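Side-chain contacts in Red carotenoid protein (RCP) (Nostoc sp., PDB 5FCY), which binds carotenoids, beta-carotene being modelled here, and probably serves cyanobacterial photoprotection as a soluble relative of the orange carotenoid protein's N-terminal domain: residues Leu21-Gln26 against Leu78-Asp83; Arg88-Leu93 against Leu100-Leu105. One frame throughout, in Å; residues are numbered along the deposited sequence.

Contact 1: residues Leu21-Gln26 against Leu78-Asp83; sequences LDVDEQ and LIRRVD. With BCR (beta-carotene), chain B.
V23 and I79 bring the two backbones closest, their CA atoms 6.7 Å apart, where the first turn of helix 23-35 meets the C-terminal end of helix 68-79. Methyl groups do most of the touching, V23 CG1 standing 4.2 Å from I79 CB. I79 and Q26 run past each other in opposite directions. With its CG2 anti to the backbone N, I79 sets that methyl against the flat amide of Q26, 3.4 Å from OE1, while its CD1 reaches toward Q26 CB. The amide is held at both ends: NE2 donates to the carbonyl oxygen of L21 at 3.1 Å, from above the carbonyl plane, and OE1 is hydrogen-bonded to the hydroxyl of Y149. On the outer side V23 crosses the extended chain of R80 at about a right angle; its CG2 lies at the edge of the guanidinium, 3.8 Å from NE and close to the arginine's CG. D24, whose carboxylate forms a salt bridge with R76, turns CB to the carotenoid, 3.6 Å from C4 of the terminal ring. No hydrogen bond passes between 21-26 and 78-83, which implies that methyl packing joins the helix ends while the buried amide of Q26 satisfies its polarity through other partners.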
loop_
_atom_site.group_PDB
_atom_site.type_symbol
_atom_site.label_atom_id
_atom_site.label_comp_id
_atom_site.label_asym_id
_atom_site.label_seq_id
_atom_site.Cartn_x
_atom_site.Cartn_y
_atom_site.Cartn_z
ATOM N N LEU A 21 2.430 -12.836 1.597
ATOM C CA LEU A 21 0.992 -12.950 1.757
ATOM C C LEU A 21 0.297 -12.858 0.400
ATOM O O LEU A 21 0.884 -12.450 -0.605
ATOM C CB LEU A 21 0.473 -11.854 2.686
ATOM C CG LEU A 21 1.246 -11.634 3.988
ATOM C CD1 LEU A 21 0.637 -10.477 4.773
ATOM C CD2 LEU A 21 1.271 -12.904 4.831
ATOM N N ASP A 22 -0.973 -13.253 0.378
ATOM C CA ASP A 22 -1.799 -13.021 -0.795
ATOM C C ASP A 22 -1.962 -11.521 -1.028
ATOM O O ASP A 22 -1.851 -10.706 -0.108
ATOM C CB ASP A 22 -3.166 -13.689 -0.631
ATOM C CG ASP A 22 -3.078 -15.207 -0.584
ATOM O OD1 ASP A 22 -2.203 -15.778 -1.271
ATOM O OD2 ASP A 22 -3.884 -15.831 0.141
ATOM N N VAL A 23 -2.224 -11.159 -2.286
ATOM C CA VAL A 23 -2.306 -9.748 -2.663
ATOM C C VAL A 23 -3.356 -9.030 -1.825
ATOM O O VAL A 23 -3.111 -7.946 -1.283
ATOM C CB VAL A 23 -2.597 -9.612 -4.168
ATOM C CG1 VAL A 23 -2.788 -8.149 -4.553
ATOM C CG2 VAL A 23 -1.466 -10.217 -4.965
ATOM N N ASP A 24 -4.551 -9.614 -1.722
ATOM C CA ASP A 24 -5.599 -9.000 -0.915
ATOM C C ASP A 24 -5.216 -8.978 0.558
ATOM O O ASP A 24 -5.507 -8.006 1.265
ATOM C CB ASP A 24 -6.915 -9.744 -1.120
ATOM C CG ASP A 24 -7.599 -9.372 -2.423
ATOM O OD1 ASP A 24 -7.101 -8.459 -3.116
ATOM O OD2 ASP A 24 -8.640 -9.984 -2.746
ATOM N N GLU A 25 -4.562 -10.036 1.038
ATOM C CA GLU A 25 -4.067 -10.043 2.410
ATOM C C GLU A 25 -3.063 -8.919 2.632
ATOM O O GLU A 25 -3.062 -8.274 3.688
ATOM C CB GLU A 25 -3.434 -11.399 2.725
ATOM C CG GLU A 25 -3.108 -11.616 4.192
ATOM C CD GLU A 25 -4.349 -11.788 5.044
ATOM O OE1 GLU A 25 -5.464 -11.760 4.483
ATOM O OE2 GLU A 25 -4.210 -11.953 6.273
ATOM N N GLN A 26 -2.196 -8.672 1.647
ATOM C CA GLN A 26 -1.241 -7.573 1.748
ATOM C C GLN A 26 -1.962 -6.239 1.872
ATOM O O GLN A 26 -1.624 -5.411 2.726
ATOM C CB GLN A 26 -0.316 -7.564 0.529
ATOM C CG GLN A 26 0.674 -8.721 0.472
ATOM C CD GLN A 26 1.713 -8.560 -0.628
ATOM O OE1 GLN A 26 2.373 -7.527 -0.731
ATOM N NE2 GLN A 26 1.860 -9.588 -1.456
ATOM N N LEU A 78 -0.223 -3.219 -8.886
ATOM C CA LEU A 78 1.010 -2.624 -8.380
ATOM C C LEU A 78 1.774 -3.610 -7.507
ATOM O O LEU A 78 3.008 -3.669 -7.561
ATOM C CB LEU A 78 0.704 -1.346 -7.597
ATOM C CG LEU A 78 0.072 -0.182 -8.366
ATOM C CD1 LEU A 78 -0.056 1.030 -7.460
ATOM C CD2 LEU A 78 0.859 0.164 -9.620
ATOM N N ILE A 79 1.061 -4.396 -6.698
ATOM C CA ILE A 79 1.725 -5.380 -5.851
ATOM C C ILE A 79 2.240 -6.543 -6.688
ATOM O O ILE A 79 3.272 -7.142 -6.363
ATOM C CB ILE A 79 0.770 -5.851 -4.736
ATOM C CG1 ILE A 79 0.445 -4.680 -3.800
ATOM C CG2 ILE A 79 1.382 -7.020 -3.954
ATOM C CD1 ILE A 79 -0.496 -5.017 -2.658
ATOM N N ARG A 80 1.546 -6.878 -7.774
ATOM C CA ARG A 80 1.951 -7.970 -8.650
ATOM C C ARG A 80 2.992 -7.554 -9.684
ATOM O O ARG A 80 3.417 -8.398 -10.480
ATOM C CB ARG A 80 0.731 -8.539 -9.377
ATOM C CG ARG A 80 -0.416 -8.975 -8.482
ATOM C CD ARG A 80 -1.714 -9.035 -9.281
ATOM N NE ARG A 80 -2.851 -9.473 -8.478
ATOM C CZ ARG A 80 -4.046 -9.780 -8.975
ATOM N NH1 ARG A 80 -4.270 -9.700 -10.280
ATOM N NH2 ARG A 80 -5.022 -10.173 -8.168
ATOM N N ARG A 81 3.408 -6.286 -9.702
ATOM C CA ARG A 81 4.381 -5.794 -10.677
ATOM C C ARG A 81 3.872 -5.935 -12.113
ATOM O O ARG A 81 4.654 -6.141 -13.044
ATOM C CB ARG A 81 5.733 -6.504 -10.523
ATOM C CG ARG A 81 6.726 -5.819 -9.596
ATOM C CD ARG A 81 6.448 -6.094 -8.129
ATOM N NE ARG A 81 7.684 -6.150 -7.353
ATOM C CZ ARG A 81 7.737 -6.268 -6.029
ATOM N NH1 ARG A 81 6.618 -6.334 -5.315
ATOM N NH2 ARG A 81 8.914 -6.317 -5.417
ATOM N N VAL A 82 2.557 -5.819 -12.313
ATOM C CA VAL A 82 1.997 -5.922 -13.655
ATOM C C VAL A 82 2.494 -4.761 -14.508
ATOM O O VAL A 82 2.698 -3.640 -14.024
ATOM C CB VAL A 82 0.459 -5.951 -13.608
ATOM C CG1 VAL A 82 -0.129 -6.027 -15.018
ATOM C CG2 VAL A 82 -0.015 -7.117 -12.778
ATOM N N ASP A 83 2.678 -5.029 -15.798
ATOM C CA ASP A 83 3.231 -4.056 -16.736
ATOM C C ASP A 83 2.082 -3.411 -17.503
ATOM O O ASP A 83 1.613 -3.947 -18.510
ATOM C CB ASP A 83 4.223 -4.723 -17.683
ATOM C CG ASP A 83 4.987 -3.721 -18.526
ATOM O OD1 ASP A 83 4.548 -2.555 -18.616
ATOM O OD2 ASP A 83 6.031 -4.100 -19.101
HETATM C C1 BCR B . -11.089 -5.893 -1.364
HETATM C C2 BCR B . -11.927 -7.045 -0.816
HETATM C C3 BCR B . -11.111 -8.264 -0.397
HETATM C C4 BCR B . -9.749 -7.864 0.155
HETATM C C5 BCR B . -9.755 -6.410 0.556
HETATM C C6 BCR B . -9.999 -5.499 -0.385
HETATM C C7 BCR B . -9.303 -4.178 -0.522
HETATM C C8 BCR B . -8.313 -3.698 0.261
HETATM C C9 BCR B . -7.693 -2.361 0.016
HETATM C C10 BCR B . -6.738 -1.912 0.872
HETATM C C11 BCR B . -6.034 -0.622 0.755
HETATM C C33 BCR B . -9.554 -6.063 1.993
HETATM C C31 BCR B . -12.044 -4.738 -1.659
HETATM C C32 BCR B . -10.424 -6.368 -2.645
HETATM C C34 BCR B . -8.164 -1.564 -1.172
HETATM C C12 BCR B . -5.088 -0.285 1.648
HETATM C C13 BCR B . -4.336 0.995 1.581
HETATM C C14 BCR B . -3.399 1.257 2.532
HETATM C C15 BCR B . -2.576 2.474 2.590
HETATM C C16 BCR B . -1.683 2.678 3.570
HETATM C C17 BCR B . -0.888 3.915 3.578
HETATM C C18 BCR B . 0.027 4.224 4.518
HETATM C C19 BCR B . 0.754 5.514 4.367
HETATM C C20 BCR B . 1.743 5.920 5.172
HETATM C C21 BCR B . 2.403 7.212 4.930
HETATM C C22 BCR B . 3.381 7.697 5.720
HETATM C C23 BCR B . 3.951 9.033 5.384
HETATM C C24 BCR B . 4.844 9.664 6.157
HETATM C C25 BCR B . 5.410 11.009 5.843
HETATM C C26 BCR B . 5.035 11.748 4.797
HETATM C C27 BCR B . 6.082 12.155 3.787
HETATM C C28 BCR B . 7.441 12.210 4.473
HETATM C C29 BCR B . 7.307 12.629 5.933
HETATM C C30 BCR B . 6.468 11.630 6.730
HETATM C C35 BCR B . -4.645 1.930 0.445
HETATM C C36 BCR B . 0.272 3.274 5.657
HETATM C C37 BCR B . 3.814 6.877 6.902
HETATM C C38 BCR B . 3.624 12.263 4.658
HETATM C C39 BCR B . 5.757 12.338 7.874
HETATM C C40 BCR B . 7.406 10.575 7.307
#

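Contact 2: residues Arg88-Leu93 against Leu100-Leu105; sequences REYGSL and LFWYLL. With BCR (beta-carotene), chain B.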
loop_
_atom_site.group_PDB
_atom_site.type_symbol
_atom_site.label_atom_id
_atom_site.label_comp_id
_atom_site.label_asym_id
_atom_site.label_seq_id
_atom_site.Cartn_x
_atom_site.Cartn_y
_atom_site.Cartn_z
ATOM N N ARG A 88 3.641 1.591 -14.804
ATOM C CA ARG A 88 4.877 2.215 -15.262
ATOM C C ARG A 88 5.051 3.594 -14.637
ATOM O O ARG A 88 6.127 3.926 -14.128
ATOM C CB ARG A 88 4.889 2.300 -16.788
ATOM C CG ARG A 88 5.290 1.003 -17.471
ATOM C CD ARG A 88 5.312 1.140 -18.983
ATOM N NE ARG A 88 4.420 0.174 -19.625
ATOM C CZ ARG A 88 3.315 0.472 -20.308
ATOM N NH1 ARG A 88 2.924 1.728 -20.486
ATOM N NH2 ARG A 88 2.594 -0.507 -20.834
ATOM N N GLU A 89 3.995 4.410 -14.655
ATOM C CA GLU A 89 4.065 5.717 -14.009
ATOM C C GLU A 89 4.443 5.577 -12.540
ATOM O O GLU A 89 5.349 6.264 -12.053
ATOM C CB GLU A 89 2.731 6.449 -14.154
ATOM C CG GLU A 89 2.506 7.038 -15.536
ATOM C CD GLU A 89 1.190 7.777 -15.647
ATOM O OE1 GLU A 89 0.647 8.185 -14.599
ATOM O OE2 GLU A 89 0.698 7.947 -16.783
ATOM N N TYR A 90 3.760 4.690 -11.816
ATOM C CA TYR A 90 4.137 4.417 -10.436
ATOM C C TYR A 90 5.614 4.055 -10.346
ATOM O O TYR A 90 6.386 4.695 -9.625
ATOM C CB TYR A 90 3.266 3.293 -9.870
ATOM C CG TYR A 90 3.537 2.976 -8.417
ATOM C CD1 TYR A 90 4.636 2.214 -8.045
ATOM C CD2 TYR A 90 2.691 3.433 -7.420
ATOM C CE1 TYR A 90 4.886 1.924 -6.724
ATOM C CE2 TYR A 90 2.932 3.146 -6.096
ATOM C CZ TYR A 90 4.031 2.393 -5.752
ATOM O OH TYR A 90 4.275 2.106 -4.432
ATOM N N GLY A 91 6.026 3.030 -11.096
ATOM C CA GLY A 91 7.390 2.537 -11.019
ATOM C C GLY A 91 8.445 3.579 -11.325
ATOM O O GLY A 91 9.606 3.399 -10.944
ATOM N N SER A 92 8.071 4.664 -11.998
ATOM C CA SER A 92 9.011 5.711 -12.375
ATOM C C SER A 92 9.172 6.787 -11.307
ATOM O O SER A 92 9.962 7.718 -11.503
ATOM C CB SER A 92 8.564 6.370 -13.684
ATOM O OG SER A 92 7.400 7.151 -13.483
ATOM N N LEU A 93 8.450 6.691 -10.196
ATOM C CA LEU A 93 8.491 7.701 -9.151
ATOM C C LEU A 93 9.485 7.311 -8.063
ATOM O O LEU A 93 9.967 6.179 -7.994
ATOM C CB LEU A 93 7.096 7.904 -8.552
ATOM C CG LEU A 93 5.998 8.257 -9.558
ATOM C CD1 LEU A 93 4.670 8.470 -8.850
ATOM C CD2 LEU A 93 6.378 9.485 -10.386
ATOM N N LEU A 100 3.582 8.455 -0.522
ATOM C CA LEU A 100 2.537 9.473 -0.461
ATOM C C LEU A 100 1.326 9.056 -1.284
ATOM O O LEU A 100 0.181 9.256 -0.865
ATOM C CB LEU A 100 3.080 10.813 -0.957
ATOM C CG LEU A 100 4.213 11.434 -0.139
ATOM C CD1 LEU A 100 4.843 12.587 -0.902
ATOM C CD2 LEU A 100 3.705 11.905 1.211
ATOM N N PHE A 101 1.563 8.483 -2.464
ATOM C CA PHE A 101 0.467 7.967 -3.279
ATOM C C PHE A 101 -0.362 6.955 -2.500
ATOM O O PHE A 101 -1.598 7.012 -2.502
ATOM C CB PHE A 101 1.024 7.337 -4.553
ATOM C CG PHE A 101 0.027 6.498 -5.299
ATOM C CD1 PHE A 101 -0.971 7.092 -6.053
ATOM C CD2 PHE A 101 0.091 5.116 -5.253
ATOM C CE1 PHE A 101 -1.889 6.324 -6.742
ATOM C CE2 PHE A 101 -0.823 4.342 -5.940
ATOM C CZ PHE A 101 -1.815 4.947 -6.686
ATOM N N TRP A 102 0.300 6.014 -1.827
ATOM C CA TRP A 102 -0.432 5.018 -1.056
ATOM C C TRP A 102 -1.168 5.649 0.119
ATOM O O TRP A 102 -2.201 5.127 0.551
ATOM C CB TRP A 102 0.517 3.920 -0.576
ATOM C CG TRP A 102 0.751 2.870 -1.611
ATOM C CD1 TRP A 102 1.842 2.739 -2.415
ATOM C CD2 TRP A 102 -0.140 1.805 -1.964
ATOM N NE1 TRP A 102 1.691 1.654 -3.246
ATOM C CE2 TRP A 102 0.482 1.064 -2.988
ATOM C CE3 TRP A 102 -1.401 1.404 -1.511
ATOM C CZ2 TRP A 102 -0.113 -0.052 -3.568
ATOM C CZ3 TRP A 102 -1.991 0.294 -2.088
ATOM C CH2 TRP A 102 -1.348 -0.421 -3.104
ATOM N N TYR A 103 -0.665 6.767 0.644
ATOM C CA TYR A 103 -1.389 7.476 1.694
ATOM C C TYR A 103 -2.673 8.096 1.152
ATOM O O TYR A 103 -3.746 7.942 1.745
ATOM C CB TYR A 103 -0.504 8.556 2.316
ATOM C CG TYR A 103 -1.211 9.344 3.393
ATOM C CD1 TYR A 103 -1.472 8.778 4.632
ATOM C CD2 TYR A 103 -1.627 10.648 3.165
ATOM C CE1 TYR A 103 -2.126 9.491 5.622
ATOM C CE2 TYR A 103 -2.281 11.370 4.148
ATOM C CZ TYR A 103 -2.527 10.787 5.375
ATOM O OH TYR A 103 -3.177 11.497 6.361
ATOM N N LEU A 104 -2.579 8.807 0.025
ATOM C CA LEU A 104 -3.761 9.429 -0.564
ATOM C C LEU A 104 -4.817 8.395 -0.927
ATOM O O LEU A 104 -6.012 8.707 -0.932
ATOM C CB LEU A 104 -3.369 10.238 -1.798
ATOM C CG LEU A 104 -2.329 11.340 -1.581
ATOM C CD1 LEU A 104 -2.100 12.100 -2.872
ATOM C CD2 LEU A 104 -2.750 12.289 -0.468
ATOM N N LEU A 105 -4.401 7.166 -1.248
ATOM C CA LEU A 105 -5.370 6.097 -1.463
ATOM C C LEU A 105 -6.135 5.794 -0.185
ATOM O O LEU A 105 -7.357 5.616 -0.212
ATOM C CB LEU A 105 -4.670 4.835 -1.966
ATOM C CG LEU A 105 -4.035 4.863 -3.355
ATOM C CD1 LEU A 105 -3.383 3.521 -3.637
ATOM C CD2 LEU A 105 -5.057 5.197 -4.430
HETATM C C1 BCR B . -11.089 -5.893 -1.364
HETATM C C2 BCR B . -11.927 -7.045 -0.816
HETATM C C3 BCR B . -11.111 -8.264 -0.397
HETATM C C4 BCR B . -9.749 -7.864 0.155
HETATM C C5 BCR B . -9.755 -6.410 0.556
HETATM C C6 BCR B . -9.999 -5.499 -0.385
HETATM C C7 BCR B . -9.303 -4.178 -0.522
HETATM C C8 BCR B . -8.313 -3.698 0.261
HETATM C C9 BCR B . -7.693 -2.361 0.016
HETATM C C10 BCR B . -6.738 -1.912 0.872
HETATM C C11 BCR B . -6.034 -0.622 0.755
HETATM C C33 BCR B . -9.554 -6.063 1.993
HETATM C C31 BCR B . -12.044 -4.738 -1.659
HETATM C C32 BCR B . -10.424 -6.368 -2.645
HETATM C C34 BCR B . -8.164 -1.564 -1.172
HETATM C C12 BCR B . -5.088 -0.285 1.648
HETATM C C13 BCR B . -4.336 0.995 1.581
HETATM C C14 BCR B . -3.399 1.257 2.532
HETATM C C15 BCR B . -2.576 2.474 2.590
HETATM C C16 BCR B . -1.683 2.678 3.570
HETATM C C17 BCR B . -0.888 3.915 3.578
HETATM C C18 BCR B . 0.027 4.224 4.518
HETATM C C19 BCR B . 0.754 5.514 4.367
HETATM C C20 BCR B . 1.743 5.920 5.172
HETATM C C21 BCR B . 2.403 7.212 4.930
HETATM C C22 BCR B . 3.381 7.697 5.720
HETATM C C23 BCR B . 3.951 9.033 5.384
HETATM C C24 BCR B . 4.844 9.664 6.157
HETATM C C25 BCR B . 5.410 11.009 5.843
HETATM C C26 BCR B . 5.035 11.748 4.797
HETATM C C27 BCR B . 6.082 12.155 3.787
HETATM C C28 BCR B . 7.441 12.210 4.473
HETATM C C29 BCR B . 7.307 12.629 5.933
HETATM C C30 BCR B . 6.468 11.630 6.730
HETATM C C35 BCR B . -4.645 1.930 0.445
HETATM C C36 BCR B . 0.272 3.274 5.657
HETATM C C37 BCR B . 3.814 6.877 6.902
HETATM C C38 BCR B . 3.624 12.263 4.658
HETATM C C39 BCR B . 5.757 12.338 7.874
HETATM C C40 BCR B . 7.406 10.575 7.307
#
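Y90, F101 and W102 bury most of the surface where the end of helix 85-91 faces helix 95-110, and Y90 is the piece that reaches across. Its CG stands anti to the backbone N (chi1 -177°), which sends the phenol ring away from its own helix, so that its CE2 edge meets both F101 and W102. F101 presents CD2 to the edge of the tyrosine ring, 3.6 Å from CE2, with the ring planes at 75°. W102 meets the same tyrosine rim to rim, the two side chains crossing at about a right angle. Its indole NE1 donates to Y90 OH over 2.9 Å, the acceptor lying in the indole plane, although the N-H...O angle of 130° shows a bent bond. The hydroxyl is also hydrogen-bonded to the carbonyl oxygen of V150, so two polar partners grip the far end of a buried ring. Replacing the tyrosine by a phenylalanine would probably leave the indole N-H without this acceptor and the V150 carbonyl without its hydroxyl partner.

Within helix 95-110, L105 CD1, 3.6 Å above the plane, and F101 CD2 both lie over one face of the W102 indole, offset toward its rim. The edge of W102 is turned to the ligand, with CE3 3.8 Å from the methyl carbon C35 of beta-carotene, and L100 sets CD2 3.5 Å from C38, the methyl on one of the terminal rings. Y90, F101 and W102 thus form an aromatic cluster in which W102 lines the carotenoid pocket and Y90 and F101 back it, in an all-helical domain of the orange carotenoid protein N-terminal family.

In the fold
The two contacts illustrate how chemistry differs with burial in an all-helical carotenoid-binding fold. Contact 1 is partly buried, with an arginine at its outer edge, and joins helices 23-35 and 68-79 through methyl groups set against one another, an amide and a guanidinium; all three touching residues of contact 2 are buried, and aromatic rings with a direct hydrogen bond join helices 85-91 and 95-110. Their centres lie 14 Å apart, yet they touch. L78, beside I79 on helix 68-79, packs its CD1 against Y90, F101 and W102, while D83 and R88 form a salt bridge. Both contacts reach beta-carotene, contact 1 at a terminal ring through D24 and contact 2 along the polyene and at the opposite ring.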